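PDB 6SJY: L-2,4-diaminobutyric acid acetyltransferase from Geobacillus sp., which catalyses acetylation of L-2,4-diaminobutyrate, probably from acetyl coenzyme A, to the N4-acetyl product on the way to the chemical chaperone ectoine. Local coordinates for residues A[7-12]-A[88-93]; A[30-35]-A[80-85]; A[76-81]-A[112-117]; A[116-121]-A[154-159]. All blocks are in the same frame, centred on the assembly; numbering follows the deposited sequence.

All four interactions reach the one mixed sheet of this GNAT-family fold. Interactions 2, 3 and 4 meet round the bound product, with centres about 12 to 13 Å apart, whereas interaction 1 lies on the surface, and the side chain of its Ile92 is about 13 Å from the product. Interactions 2 and 3 share Gln80 and Val81 of strand 75-83; interactions 3 and 4 share Val116 and Ser117, just past strand 111-115. Asp33 of interaction 2 is tied to His155 of interaction 4, OD1 to NE2 at 2.7 Å. Interaction 1 joins this set through helix 92-101, whose Ala93 CB packs 4.2 Å from Val81 CG1.

Interaction 1 of 4, residues A[7-12]-A[88-93]; sequences TEVVYR and RRQGIA
Val9 meets the start of helix 92-101 through one methyl: its CG2 packs 4.1 Å from CD1 of Ile92, and the two side chains cross at about a right angle. Because CG1 is anti to the backbone N (chi1 175°), CG2 takes the place opposite the carbonyl carbon and becomes the branch that faces the helix. The same CG2 also comes 4.3 Å from OE1 of Gln90, a marginal touch. Val10 and Arg12 pair through their backbones with strand 52-56, which places this short edge strand on the sheet.

Tyr11 then sends its ring out from the strand, with CG beside the backbone N (chi1 -63°), toward the first turn of the helix. Its hydroxyl oxygen ends up over the base of Ile92, with OH 3.6 Å from CA and 3.8 Å from CG1, while ring atom CE1 lies 4.3 Å from CG2. Farther along the helix the ring touches Ala95 and Met96, and Ala54 of strand 52-56 packs against Val9, Tyr11 and Ile92 alike.

Gly91, at the N-cap with positive phi, belongs to the Arg-x-x-Gly-x-Ala signature that in GNAT enzymes binds the coenzyme A pyrophosphate. The edge strand packs mainly on Ile92, next to that loop, by van der Waals contact without a polar bond, which is consistent with the loop serving coenzyme A as in other GNAT enzymes.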
loop_
_atom_site.group_PDB
_atom_site.type_symbol
_atom_site.label_atom_id
_atom_site.label_comp_id
_atom_site.label_asym_id
_atom_site.label_seq_id
_atom_site.Cartn_x
_atom_site.Cartn_y
_atom_site.Cartn_z
ATOM N N THR A 7 25.340 -14.634 14.704
ATOM C CA THR A 7 24.040 -15.336 14.815
ATOM C C THR A 7 22.932 -14.512 15.534
ATOM O O THR A 7 21.874 -15.016 15.876
ATOM C CB THR A 7 24.218 -16.679 15.576
ATOM O OG1 THR A 7 23.078 -17.503 15.332
ATOM C CG2 THR A 7 24.399 -16.474 17.121
ATOM N N GLU A 8 23.200 -13.254 15.812
ATOM C CA GLU A 8 22.173 -12.381 16.234
ATOM C C GLU A 8 21.333 -11.883 15.001
ATOM O O GLU A 8 21.755 -11.866 13.785
ATOM C CB GLU A 8 22.738 -11.268 17.090
ATOM C CG GLU A 8 23.894 -10.542 16.455
ATOM C CD GLU A 8 23.823 -9.038 16.621
ATOM O OE1 GLU A 8 23.908 -8.320 15.592
ATOM O OE2 GLU A 8 23.674 -8.575 17.774
ATOM N N VAL A 9 20.096 -11.538 15.347
ATOM C CA VAL A 9 19.117 -11.121 14.370
ATOM C C VAL A 9 19.474 -9.702 14.083
ATOM O O VAL A 9 19.733 -8.953 15.012
ATOM C CB VAL A 9 17.685 -11.184 14.909
ATOM C CG1 VAL A 9 16.686 -10.605 13.866
ATOM C CG2 VAL A 9 17.323 -12.625 15.296
ATOM N N VAL A 10 19.494 -9.325 12.804
ATOM C CA VAL A 10 19.765 -7.905 12.418
ATOM C C VAL A 10 18.575 -7.234 11.726
ATOM O O VAL A 10 17.818 -7.885 10.997
ATOM C CB VAL A 10 21.005 -7.787 11.526
ATOM C CG1 VAL A 10 22.276 -7.969 12.369
ATOM C CG2 VAL A 10 20.949 -8.816 10.418
ATOM N N TYR A 11 18.499 -5.919 11.911
ATOM C CA TYR A 11 17.359 -5.127 11.594
ATOM C C TYR A 11 17.770 -4.024 10.660
ATOM O O TYR A 11 18.688 -3.325 10.957
ATOM C CB TYR A 11 16.801 -4.516 12.892
ATOM C CG TYR A 11 16.338 -5.608 13.824
ATOM C CD1 TYR A 11 15.098 -6.176 13.660
ATOM C CD2 TYR A 11 17.171 -6.146 14.823
ATOM C CE1 TYR A 11 14.654 -7.214 14.481
ATOM C CE2 TYR A 11 16.726 -7.198 15.656
ATOM C CZ TYR A 11 15.462 -7.722 15.501
ATOM O OH TYR A 11 14.968 -8.790 16.256
ATOM N N ARG A 12 17.067 -3.856 9.540
ATOM C CA ARG A 12 17.292 -2.705 8.650
ATOM C C ARG A 12 16.017 -2.291 7.887
ATOM O O ARG A 12 15.048 -3.055 7.803
ATOM C CB ARG A 12 18.398 -3.053 7.624
ATOM C CG ARG A 12 18.028 -4.195 6.730
ATOM C CD ARG A 12 19.095 -4.501 5.695
ATOM N NE ARG A 12 18.732 -5.679 4.881
ATOM C CZ ARG A 12 18.006 -5.632 3.747
ATOM N NH1 ARG A 12 17.494 -4.493 3.282
ATOM N NH2 ARG A 12 17.721 -6.744 3.089
ATOM N N ARG A 88 9.645 -17.738 16.025
ATOM C CA ARG A 88 8.691 -17.276 17.030
ATOM C C ARG A 88 9.289 -17.239 18.431
ATOM O O ARG A 88 10.295 -17.873 18.709
ATOM C CB ARG A 88 7.431 -18.145 17.026
ATOM C CG ARG A 88 6.737 -18.269 15.659
ATOM C CD ARG A 88 6.768 -16.970 14.874
ATOM N NE ARG A 88 6.110 -15.964 15.684
ATOM C CZ ARG A 88 4.792 -15.802 15.725
ATOM N NH1 ARG A 88 4.268 -14.888 16.524
ATOM N NH2 ARG A 88 4.005 -16.545 14.961
ATOM N N ARG A 89 8.694 -16.401 19.271
ATOM C CA ARG A 89 8.962 -16.398 20.699
ATOM C C ARG A 89 10.430 -15.984 20.999
ATOM O O ARG A 89 10.934 -16.282 22.062
ATOM C CB ARG A 89 8.510 -17.773 21.324
ATOM N N GLN A 90 11.090 -15.244 20.096
ATOM C CA GLN A 90 12.433 -14.671 20.347
ATOM C C GLN A 90 12.440 -13.186 20.473
ATOM O O GLN A 90 13.492 -12.594 20.342
ATOM C CB GLN A 90 13.372 -14.944 19.191
ATOM C CG GLN A 90 13.461 -16.402 18.798
ATOM C CD GLN A 90 14.528 -16.659 17.726
ATOM O OE1 GLN A 90 15.403 -15.822 17.431
ATOM N NE2 GLN A 90 14.445 -17.808 17.129
ATOM N N GLY A 91 11.288 -12.537 20.635
ATOM C CA GLY A 91 11.250 -11.071 20.659
ATOM C C GLY A 91 11.537 -10.327 19.322
ATOM O O GLY A 91 11.824 -9.134 19.330
ATOM N N ILE A 92 11.449 -10.992 18.188
ATOM C CA ILE A 92 11.700 -10.263 16.901
ATOM C C ILE A 92 10.621 -9.153 16.591
ATOM O O ILE A 92 10.945 -8.004 16.312
ATOM C CB ILE A 92 11.831 -11.266 15.774
ATOM C CG1 ILE A 92 13.106 -12.097 16.019
ATOM C CG2 ILE A 92 11.893 -10.553 14.411
ATOM C CD1 ILE A 92 13.245 -13.287 15.114
ATOM N N ALA A 93 9.365 -9.483 16.772
ATOM C CA ALA A 93 8.253 -8.541 16.577
ATOM C C ALA A 93 8.381 -7.326 17.422
ATOM O O ALA A 93 8.189 -6.197 16.946
ATOM C CB ALA A 93 6.951 -9.227 16.837
#

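Interaction 2 of 4, residues A[30-35]-A[80-85]; sequences GSLDLN and QVAVAS. With 9YT ((2~{S})-4-acetamido-2-azanyl-butanoic acid), chain E.
The carboxylate end of the product pocket is where Gln80 reaches across to the loop at Asp33. Beyond CG the glutamine chain runs extended, and its NE2 serves two acceptors. It bonds Asp33 O at 3.0 Å, rather bent at 136°, with the carbonyl oxygen 30° out of the amide plane; the second bond, from Gln80 NE2 to product O11 at 3.2 Å, is almost straight at 171°. The Tyr40 hydroxyl bonds OE1, so both ends of the amide are held.

Asp33 turns its carboxylate to the amino group of the product: N08 donates to OD2, modelled at 2.5 Å, too short for the exact length to be trusted, while OD1 takes a bond from His155. Leu32 packs alongside, its CD2 methyl 3.6 Å from Ala82 CB and 3.4 Å from Val81 O.

An amide thus meets the acid of the amino acid and a carboxylate its probably cationic amine, consistent with a pocket that reads both charged groups.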
loop_
_atom_site.group_PDB
_atom_site.type_symbol
_atom_site.label_atom_id
_atom_site.label_comp_id
_atom_site.label_asym_id
_atom_site.label_seq_id
_atom_site.Cartn_x
_atom_site.Cartn_y
_atom_site.Cartn_z
ATOM N N GLY A 30 1.427 -18.125 5.832
ATOM C CA GLY A 30 0.130 -18.683 5.564
ATOM C C GLY A 30 -0.973 -17.799 6.105
ATOM O O GLY A 30 -1.780 -17.268 5.371
ATOM N N SER A 31 -0.983 -17.632 7.415
ATOM C CA SER A 31 -2.006 -16.850 8.111
ATOM C C SER A 31 -2.189 -15.367 7.799
ATOM O O SER A 31 -3.154 -14.766 8.259
ATOM C CB SER A 31 -1.774 -16.976 9.608
ATOM O OG SER A 31 -0.849 -16.011 10.055
ATOM N N LEU A 32 -1.278 -14.772 7.041
ATOM C CA LEU A 32 -1.338 -13.322 6.750
ATOM C C LEU A 32 -1.961 -13.199 5.391
ATOM O O LEU A 32 -2.011 -14.201 4.601
ATOM C CB LEU A 32 0.017 -12.562 6.889
ATOM C CG LEU A 32 0.463 -11.951 8.269
ATOM C CD1 LEU A 32 0.368 -12.873 9.502
ATOM C CD2 LEU A 32 1.868 -11.358 8.221
ATOM N N ASP A 33 -2.567 -12.016 5.219
ATOM C CA ASP A 33 -3.182 -11.508 3.980
ATOM C C ASP A 33 -2.070 -11.157 2.947
ATOM O O ASP A 33 -1.415 -10.123 3.031
ATOM C CB ASP A 33 -3.882 -10.185 4.274
ATOM C CG ASP A 33 -5.167 -10.327 5.114
ATOM O OD1 ASP A 33 -6.173 -10.796 4.617
ATOM O OD2 ASP A 33 -5.204 -9.904 6.263
ATOM N N LEU A 34 -1.864 -11.998 1.973
ATOM C CA LEU A 34 -0.712 -11.857 1.098
ATOM C C LEU A 34 -0.990 -10.773 0.037
ATOM O O LEU A 34 -1.965 -10.831 -0.668
ATOM C CB LEU A 34 -0.386 -13.232 0.533
ATOM C CG LEU A 34 0.854 -13.230 -0.349
ATOM C CD1 LEU A 34 2.125 -12.803 0.354
ATOM C CD2 LEU A 34 0.964 -14.623 -0.919
ATOM N N ASN A 35 -0.180 -9.727 -0.016
ATOM C CA ASN A 35 -0.283 -8.805 -1.163
ATOM C C ASN A 35 0.623 -9.267 -2.330
ATOM O O ASN A 35 1.320 -10.284 -2.223
ATOM C CB ASN A 35 0.036 -7.419 -0.716
ATOM C CG ASN A 35 -0.879 -6.983 0.384
ATOM O OD1 ASN A 35 -0.474 -6.791 1.524
ATOM N ND2 ASN A 35 -2.090 -6.821 0.055
ATOM N N GLN A 80 1.460 -4.553 8.356
ATOM C CA GLN A 80 1.711 -5.965 8.570
ATOM C C GLN A 80 2.876 -6.158 9.540
ATOM O O GLN A 80 3.837 -5.374 9.540
ATOM C CB GLN A 80 1.960 -6.733 7.287
ATOM C CG GLN A 80 0.819 -6.709 6.320
ATOM C CD GLN A 80 0.926 -7.701 5.157
ATOM O OE1 GLN A 80 1.640 -7.487 4.172
ATOM N NE2 GLN A 80 0.139 -8.754 5.233
ATOM N N VAL A 81 2.772 -7.211 10.351
ATOM C CA VAL A 81 3.848 -7.660 11.193
ATOM C C VAL A 81 3.952 -9.136 10.951
ATOM O O VAL A 81 2.973 -9.838 11.107
ATOM C CB VAL A 81 3.535 -7.413 12.672
ATOM C CG1 VAL A 81 4.741 -7.778 13.517
ATOM C CG2 VAL A 81 3.155 -5.959 12.871
ATOM N N ALA A 82 5.113 -9.601 10.505
ATOM C CA ALA A 82 5.311 -11.017 10.190
ATOM C C ALA A 82 6.614 -11.457 10.815
ATOM O O ALA A 82 7.576 -10.673 10.813
ATOM C CB ALA A 82 5.432 -11.215 8.715
ATOM N N VAL A 83 6.632 -12.692 11.322
ATOM C CA VAL A 83 7.802 -13.347 11.928
ATOM C C VAL A 83 7.748 -14.759 11.441
ATOM O O VAL A 83 6.755 -15.431 11.594
ATOM C CB VAL A 83 7.819 -13.355 13.478
ATOM C CG1 VAL A 83 9.053 -14.116 13.983
ATOM C CG2 VAL A 83 7.852 -11.942 14.052
ATOM N N ALA A 84 8.814 -15.211 10.804
ATOM C CA ALA A 84 8.903 -16.585 10.306
ATOM C C ALA A 84 8.598 -17.606 11.427
ATOM O O ALA A 84 8.971 -17.394 12.574
ATOM C CB ALA A 84 10.300 -16.849 9.751
ATOM N N SER A 85 7.924 -18.684 11.063
ATOM C CA SER A 85 7.616 -19.774 11.993
ATOM C C SER A 85 8.791 -20.268 12.791
ATOM O O SER A 85 8.711 -20.362 13.984
ATOM C CB SER A 85 7.065 -20.949 11.242
ATOM O OG SER A 85 5.697 -20.783 11.315
HETATM C C01 9YT E . -0.879 -5.501 13.171
HETATM C C02 9YT E . -1.096 -6.619 12.222
HETATM O O03 9YT E . -0.726 -7.763 12.623
HETATM N N04 9YT E . -1.797 -6.026 11.031
HETATM C C05 9YT E . -2.145 -6.625 9.764
HETATM C C06 9YT E . -3.381 -7.434 9.706
HETATM C C07 9YT E . -3.827 -7.561 8.275
HETATM N N08 9YT E . -4.981 -8.434 8.215
HETATM C C09 9YT E . -2.700 -8.083 7.379
HETATM O O10 9YT E . -2.738 -7.603 6.230
HETATM O O11 9YT E . -1.798 -8.912 7.775
#

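Interaction 3 of 4, residues A[76-81]-A[112-117]; sequences LFVWQV and IETTVS. With 9YT ((2~{S})-4-acetamido-2-azanyl-butanoic acid), chain E.
Strands 76-81 and 112-115 run parallel, 28° apart, with Leu76 beside Ile112 and Phe77 beside Glu113. Glu113 holds both backbone bonds, its N to Leu76 O at 2.8 Å and its O from Val78 N at 2.8 Å. On one face Val78 and Ile112 lie side by side pointing the same way, CG2 to CG2 at 3.9 Å. On the other, the Phe77 ring leans over the neighbouring strand, CE2 3.9 Å from Thr114 CA and CD2 4.0 Å from Glu113 CB; Tyr46 of the second subunit meets this ring and binds Glu113 OE2.

Helix 92-101 connects these two strands in a beta-alpha-beta unit, and past Thr114 they part, as in GNAT enzymes generally, with a classic beta bulge at Trp79 and Gln80 against Ser65. The product's acetamide end sits in the opening. Thr114 places OG1 opposite its own backbone N (chi1 -167°), from where it donates to Val78 O at 2.6 Å, tilted 30° from the carbonyl plane. A water bridges the split: it accepts from product N04 and from Thr115 N, and probably donates to Val78 O. At the product's other end, O10 lies at the edge of the Trp79 indole.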
loop_
_atom_site.group_PDB
_atom_site.type_symbol
_atom_site.label_atom_id
_atom_site.label_comp_id
_atom_site.label_asym_id
_atom_site.label_seq_id
_atom_site.Cartn_x
_atom_site.Cartn_y
_atom_site.Cartn_z
ATOM N N LEU A 76 0.725 7.014 12.737
ATOM C CA LEU A 76 1.384 5.906 12.061
ATOM C C LEU A 76 0.511 4.700 12.043
ATOM O O LEU A 76 0.094 4.199 13.115
ATOM C CB LEU A 76 2.686 5.555 12.762
ATOM C CG LEU A 76 3.527 4.539 12.031
ATOM C CD1 LEU A 76 4.276 5.140 10.816
ATOM C CD2 LEU A 76 4.552 3.935 13.007
ATOM N N PHE A 77 0.212 4.199 10.846
ATOM C CA PHE A 77 -0.524 2.986 10.708
ATOM C C PHE A 77 0.398 1.836 10.479
ATOM O O PHE A 77 1.218 1.874 9.543
ATOM C CB PHE A 77 -1.520 3.081 9.574
ATOM C CG PHE A 77 -2.393 1.900 9.478
ATOM C CD1 PHE A 77 -2.024 0.793 8.763
ATOM C CD2 PHE A 77 -3.585 1.880 10.180
ATOM C CE1 PHE A 77 -2.850 -0.330 8.742
ATOM C CE2 PHE A 77 -4.407 0.756 10.186
ATOM C CZ PHE A 77 -4.050 -0.343 9.453
ATOM N N VAL A 78 0.285 0.805 11.320
ATOM C CA VAL A 78 1.067 -0.407 11.159
ATOM C C VAL A 78 0.205 -1.405 10.455
ATOM O O VAL A 78 -0.849 -1.805 10.926
ATOM C CB VAL A 78 1.605 -0.959 12.471
ATOM C CG1 VAL A 78 2.316 -2.292 12.247
ATOM C CG2 VAL A 78 2.506 0.071 13.092
ATOM N N TRP A 79 0.671 -1.753 9.272
ATOM C CA TRP A 79 -0.020 -2.572 8.317
ATOM C C TRP A 79 0.254 -4.040 8.574
ATOM O O TRP A 79 -0.652 -4.710 8.882
ATOM C CB TRP A 79 0.384 -2.160 6.875
ATOM C CG TRP A 79 -0.305 -2.882 5.743
ATOM C CD1 TRP A 79 -1.172 -3.965 5.794
ATOM C CD2 TRP A 79 -0.155 -2.571 4.374
ATOM N NE1 TRP A 79 -1.538 -4.329 4.521
ATOM C CE2 TRP A 79 -0.926 -3.481 3.644
ATOM C CE3 TRP A 79 0.532 -1.569 3.689
ATOM C CZ2 TRP A 79 -1.024 -3.413 2.294
ATOM C CZ3 TRP A 79 0.457 -1.533 2.328
ATOM C CH2 TRP A 79 -0.311 -2.433 1.649
ATOM N N GLN A 80 1.460 -4.553 8.356
ATOM C CA GLN A 80 1.711 -5.965 8.570
ATOM C C GLN A 80 2.876 -6.158 9.540
ATOM O O GLN A 80 3.837 -5.374 9.540
ATOM C CB GLN A 80 1.960 -6.733 7.287
ATOM C CG GLN A 80 0.819 -6.709 6.320
ATOM C CD GLN A 80 0.926 -7.701 5.157
ATOM O OE1 GLN A 80 1.640 -7.487 4.172
ATOM N NE2 GLN A 80 0.139 -8.754 5.233
ATOM N N VAL A 81 2.772 -7.211 10.351
ATOM C CA VAL A 81 3.848 -7.660 11.193
ATOM C C VAL A 81 3.952 -9.136 10.951
ATOM O O VAL A 81 2.973 -9.838 11.107
ATOM C CB VAL A 81 3.535 -7.413 12.672
ATOM C CG1 VAL A 81 4.741 -7.778 13.517
ATOM C CG2 VAL A 81 3.155 -5.959 12.871
ATOM N N ILE A 112 -0.298 5.446 17.170
ATOM C CA ILE A 112 -0.102 4.280 16.327
ATOM C C ILE A 112 -1.463 3.609 16.160
ATOM O O ILE A 112 -2.190 3.401 17.157
ATOM C CB ILE A 112 0.841 3.293 16.955
ATOM C CG1 ILE A 112 2.189 3.938 17.196
ATOM C CG2 ILE A 112 0.962 2.052 16.106
ATOM C CD1 ILE A 112 3.116 3.164 18.109
ATOM N N GLU A 113 -1.866 3.358 14.922
ATOM C CA GLU A 113 -3.098 2.594 14.657
ATOM C C GLU A 113 -2.740 1.353 13.926
ATOM O O GLU A 113 -1.782 1.313 13.110
ATOM C CB GLU A 113 -4.100 3.352 13.816
ATOM C CG GLU A 113 -4.600 4.589 14.415
ATOM C CD GLU A 113 -5.714 5.242 13.598
ATOM O OE1 GLU A 113 -6.320 6.112 14.162
ATOM O OE2 GLU A 113 -5.974 4.938 12.427
ATOM N N THR A 114 -3.492 0.324 14.189
ATOM C CA THR A 114 -3.317 -0.937 13.544
ATOM C C THR A 114 -4.591 -1.739 13.708
ATOM O O THR A 114 -5.460 -1.368 14.477
ATOM C CB THR A 114 -2.072 -1.672 14.038
ATOM O OG1 THR A 114 -1.776 -2.783 13.164
ATOM C CG2 THR A 114 -2.252 -2.263 15.458
ATOM N N THR A 115 -4.649 -2.886 13.055
ATOM C CA THR A 115 -5.788 -3.796 13.101
ATOM C C THR A 115 -5.194 -5.164 13.482
ATOM O O THR A 115 -4.169 -5.497 13.000
ATOM C CB THR A 115 -6.383 -3.679 11.734
ATOM O OG1 THR A 115 -7.561 -2.859 11.728
ATOM C CG2 THR A 115 -6.406 -4.818 10.982
ATOM N N VAL A 116 -5.816 -5.907 14.406
ATOM C CA VAL A 116 -5.288 -7.183 14.873
ATOM C C VAL A 116 -6.384 -8.211 14.770
ATOM O O VAL A 116 -7.444 -8.071 15.404
ATOM C CB VAL A 116 -4.812 -7.164 16.324
ATOM C CG1 VAL A 116 -4.139 -8.479 16.693
ATOM C CG2 VAL A 116 -3.846 -6.010 16.542
ATOM N N SER A 117 -6.141 -9.233 13.959
ATOM C CA SER A 117 -7.095 -10.354 13.855
ATOM C C SER A 117 -7.224 -11.072 15.165
ATOM O O SER A 117 -6.218 -11.290 15.852
ATOM C CB SER A 117 -6.621 -11.388 12.843
ATOM O OG SER A 117 -6.712 -10.689 11.620
HETATM C C01 9YT E . -0.879 -5.501 13.171
HETATM C C02 9YT E . -1.096 -6.619 12.222
HETATM O O03 9YT E . -0.726 -7.763 12.623
HETATM N N04 9YT E . -1.797 -6.026 11.031
HETATM C C05 9YT E . -2.145 -6.625 9.764
HETATM C C06 9YT E . -3.381 -7.434 9.706
HETATM C C07 9YT E . -3.827 -7.561 8.275
HETATM N N08 9YT E . -4.981 -8.434 8.215
HETATM C C09 9YT E . -2.700 -8.083 7.379
HETATM O O10 9YT E . -2.738 -7.603 6.230
HETATM O O11 9YT E . -1.798 -8.912 7.775
HETATM O O HOH W 1 -3.031 -3.568 10.481
#

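Interaction 4 of 4, residues A[116-121]-A[154-159]; sequences VSPSNM and THEDEP. With 9YT ((2~{S})-4-acetamido-2-azanyl-butanoic acid), chain E.
Glu156 reaches over to Ser119 with an extended chain and grips it with both carboxylate oxygens. OE1 receives Ser119 N at 2.8 Å, nearly straight (170°) and on its syn lone pair; OE2 receives Ser119 OG at 2.7 Å, also on the syn side but 28° out of the carboxylate plane. Two bonds to one serine hold the carboxylate against rotation. Pro118 and the Glu156 chain slide past each other in opposite directions; Pro118 CD lies 3.1 Å from Asp157 O and 4.1 Å from Pro159 CD. The serine is presented by a type I turn, Ser117 to Asn120, at whose end Asn120 caps helix 121-133.

Glu158 is shaped differently: it bends at chi2 (-69°), which brings its carboxylate back toward the product and Ser117. OE2 takes a weak bond from product N08 at 3.0 Å, and Ser117 OG is close to the same oxygen, though the exact placing of this crowded carboxylate is doubtful. OE2 also lies in the plane of the His155 ring, at its edge; that imidazole is oriented by ND1 donating to Glu156 O at 2.9 Å. Beside them Val116 N bonds Pro159 O at 3.2 Å, pairing the chain just beyond strand 111-115 with strand 158-163. Glu158 and Asp33 probably form an acidic seat for the product's amine, and the turn leads into the helix beside the pocket of this acetyltransferase.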
loop_
_atom_site.group_PDB
_atom_site.type_symbol
_atom_site.label_atom_id
_atom_site.label_comp_id
_atom_site.label_asym_id
_atom_site.label_seq_id
_atom_site.Cartn_x
_atom_site.Cartn_y
_atom_site.Cartn_z
ATOM N N VAL A 116 -5.816 -5.907 14.406
ATOM C CA VAL A 116 -5.288 -7.183 14.873
ATOM C C VAL A 116 -6.384 -8.211 14.770
ATOM O O VAL A 116 -7.444 -8.071 15.404
ATOM C CB VAL A 116 -4.812 -7.164 16.324
ATOM C CG1 VAL A 116 -4.139 -8.479 16.693
ATOM C CG2 VAL A 116 -3.846 -6.010 16.542
ATOM N N SER A 117 -6.141 -9.233 13.959
ATOM C CA SER A 117 -7.095 -10.354 13.855
ATOM C C SER A 117 -7.224 -11.072 15.165
ATOM O O SER A 117 -6.218 -11.290 15.852
ATOM C CB SER A 117 -6.621 -11.388 12.843
ATOM O OG SER A 117 -6.712 -10.689 11.620
ATOM N N PRO A 118 -8.442 -11.435 15.515
ATOM C CA PRO A 118 -8.736 -12.209 16.740
ATOM C C PRO A 118 -7.728 -13.339 16.933
ATOM O O PRO A 118 -7.139 -13.439 17.967
ATOM C CB PRO A 118 -10.118 -12.763 16.433
ATOM C CG PRO A 118 -10.743 -11.678 15.672
ATOM C CD PRO A 118 -9.666 -11.168 14.747
ATOM N N SER A 119 -7.470 -14.106 15.888
ATOM C CA SER A 119 -6.484 -15.205 15.939
ATOM C C SER A 119 -5.030 -14.829 16.067
ATOM O O SER A 119 -4.203 -15.668 16.372
ATOM C CB SER A 119 -6.555 -15.950 14.632
ATOM O OG SER A 119 -7.696 -16.713 14.737
ATOM N N ASN A 120 -4.688 -13.605 15.708
ATOM C CA ASN A 120 -3.337 -13.194 15.868
ATOM C C ASN A 120 -3.085 -12.713 17.274
ATOM O O ASN A 120 -3.073 -11.507 17.557
ATOM C CB ASN A 120 -2.961 -12.164 14.850
ATOM C CG ASN A 120 -1.453 -11.970 14.758
ATOM O OD1 ASN A 120 -0.677 -12.273 15.687
ATOM N ND2 ASN A 120 -1.028 -11.474 13.606
ATOM N N MET A 121 -2.787 -13.667 18.131
ATOM C CA MET A 121 -2.627 -13.381 19.539
ATOM C C MET A 121 -1.273 -12.792 19.844
ATOM O O MET A 121 -1.118 -12.022 20.805
ATOM C CB MET A 121 -2.938 -14.647 20.351
ATOM C CG MET A 121 -4.443 -14.936 20.248
ATOM S SD MET A 121 -4.907 -16.521 20.914
ATOM C CE MET A 121 -4.742 -17.661 19.519
ATOM N N THR A 154 -12.909 -16.523 3.914
ATOM C CA THR A 154 -13.365 -16.724 5.261
ATOM C C THR A 154 -12.529 -15.896 6.248
ATOM O O THR A 154 -11.901 -16.416 7.147
ATOM C CB THR A 154 -13.248 -18.186 5.613
ATOM O OG1 THR A 154 -13.785 -18.392 6.917
ATOM C CG2 THR A 154 -11.791 -18.598 5.576
ATOM N N HIS A 155 -12.540 -14.596 6.074
ATOM C CA HIS A 155 -11.772 -13.699 6.899
ATOM C C HIS A 155 -12.388 -13.337 8.232
ATOM O O HIS A 155 -13.556 -13.230 8.334
ATOM C CB HIS A 155 -11.593 -12.423 6.097
ATOM C CG HIS A 155 -10.297 -11.729 6.318
ATOM N ND1 HIS A 155 -10.020 -11.023 7.460
ATOM C CD2 HIS A 155 -9.218 -11.596 5.526
ATOM C CE1 HIS A 155 -8.821 -10.500 7.368
ATOM N NE2 HIS A 155 -8.314 -10.831 6.204
ATOM N N GLU A 156 -11.557 -13.131 9.233
ATOM C CA GLU A 156 -11.960 -12.677 10.555
ATOM C C GLU A 156 -12.208 -11.196 10.525
ATOM O O GLU A 156 -11.876 -10.494 9.562
ATOM C CB GLU A 156 -10.866 -12.947 11.562
ATOM C CG GLU A 156 -10.548 -14.409 11.700
ATOM C CD GLU A 156 -9.686 -14.729 12.929
ATOM O OE1 GLU A 156 -8.866 -13.944 13.465
ATOM O OE2 GLU A 156 -9.884 -15.810 13.438
ATOM N N ASP A 157 -12.825 -10.706 11.588
ATOM C CA ASP A 157 -12.793 -9.271 11.906
ATOM C C ASP A 157 -11.348 -8.722 11.994
ATOM O O ASP A 157 -10.449 -9.455 12.316
ATOM C CB ASP A 157 -13.366 -9.057 13.300
ATOM C CG ASP A 157 -14.872 -9.344 13.398
ATOM O OD1 ASP A 157 -15.528 -9.560 12.369
ATOM O OD2 ASP A 157 -15.362 -9.258 14.548
ATOM N N GLU A 158 -11.234 -7.415 11.857
ATOM C CA GLU A 158 -10.021 -6.653 12.029
ATOM C C GLU A 158 -10.288 -5.503 12.984
ATOM O O GLU A 158 -10.419 -4.343 12.585
ATOM C CB GLU A 158 -9.603 -6.152 10.651
ATOM C CG GLU A 158 -9.075 -7.271 9.759
ATOM C CD GLU A 158 -7.710 -7.822 10.232
ATOM O OE1 GLU A 158 -6.915 -7.113 10.840
ATOM O OE2 GLU A 158 -7.358 -8.968 9.963
ATOM N N PRO A 159 -10.372 -5.814 14.279
ATOM C CA PRO A 159 -10.573 -4.759 15.268
ATOM C C PRO A 159 -9.438 -3.718 15.257
ATOM O O PRO A 159 -8.322 -4.089 15.090
ATOM C CB PRO A 159 -10.603 -5.499 16.596
ATOM C CG PRO A 159 -10.528 -6.938 16.314
ATOM C CD PRO A 159 -10.291 -7.159 14.862
HETATM C C01 9YT E . -0.879 -5.501 13.171
HETATM C C02 9YT E . -1.096 -6.619 12.222
HETATM O O03 9YT E . -0.726 -7.763 12.623
HETATM N N04 9YT E . -1.797 -6.026 11.031
HETATM C C05 9YT E . -2.145 -6.625 9.764
HETATM C C06 9YT E . -3.381 -7.434 9.706
HETATM C C07 9YT E . -3.827 -7.561 8.275
HETATM N N08 9YT E . -4.981 -8.434 8.215
HETATM C C09 9YT E . -2.700 -8.083 7.379
HETATM O O10 9YT E . -2.738 -7.603 6.230
HETATM O O11 9YT E . -1.798 -8.912 7.775
HETATM O O HOH W 2 -4.837 -7.976 11.712
#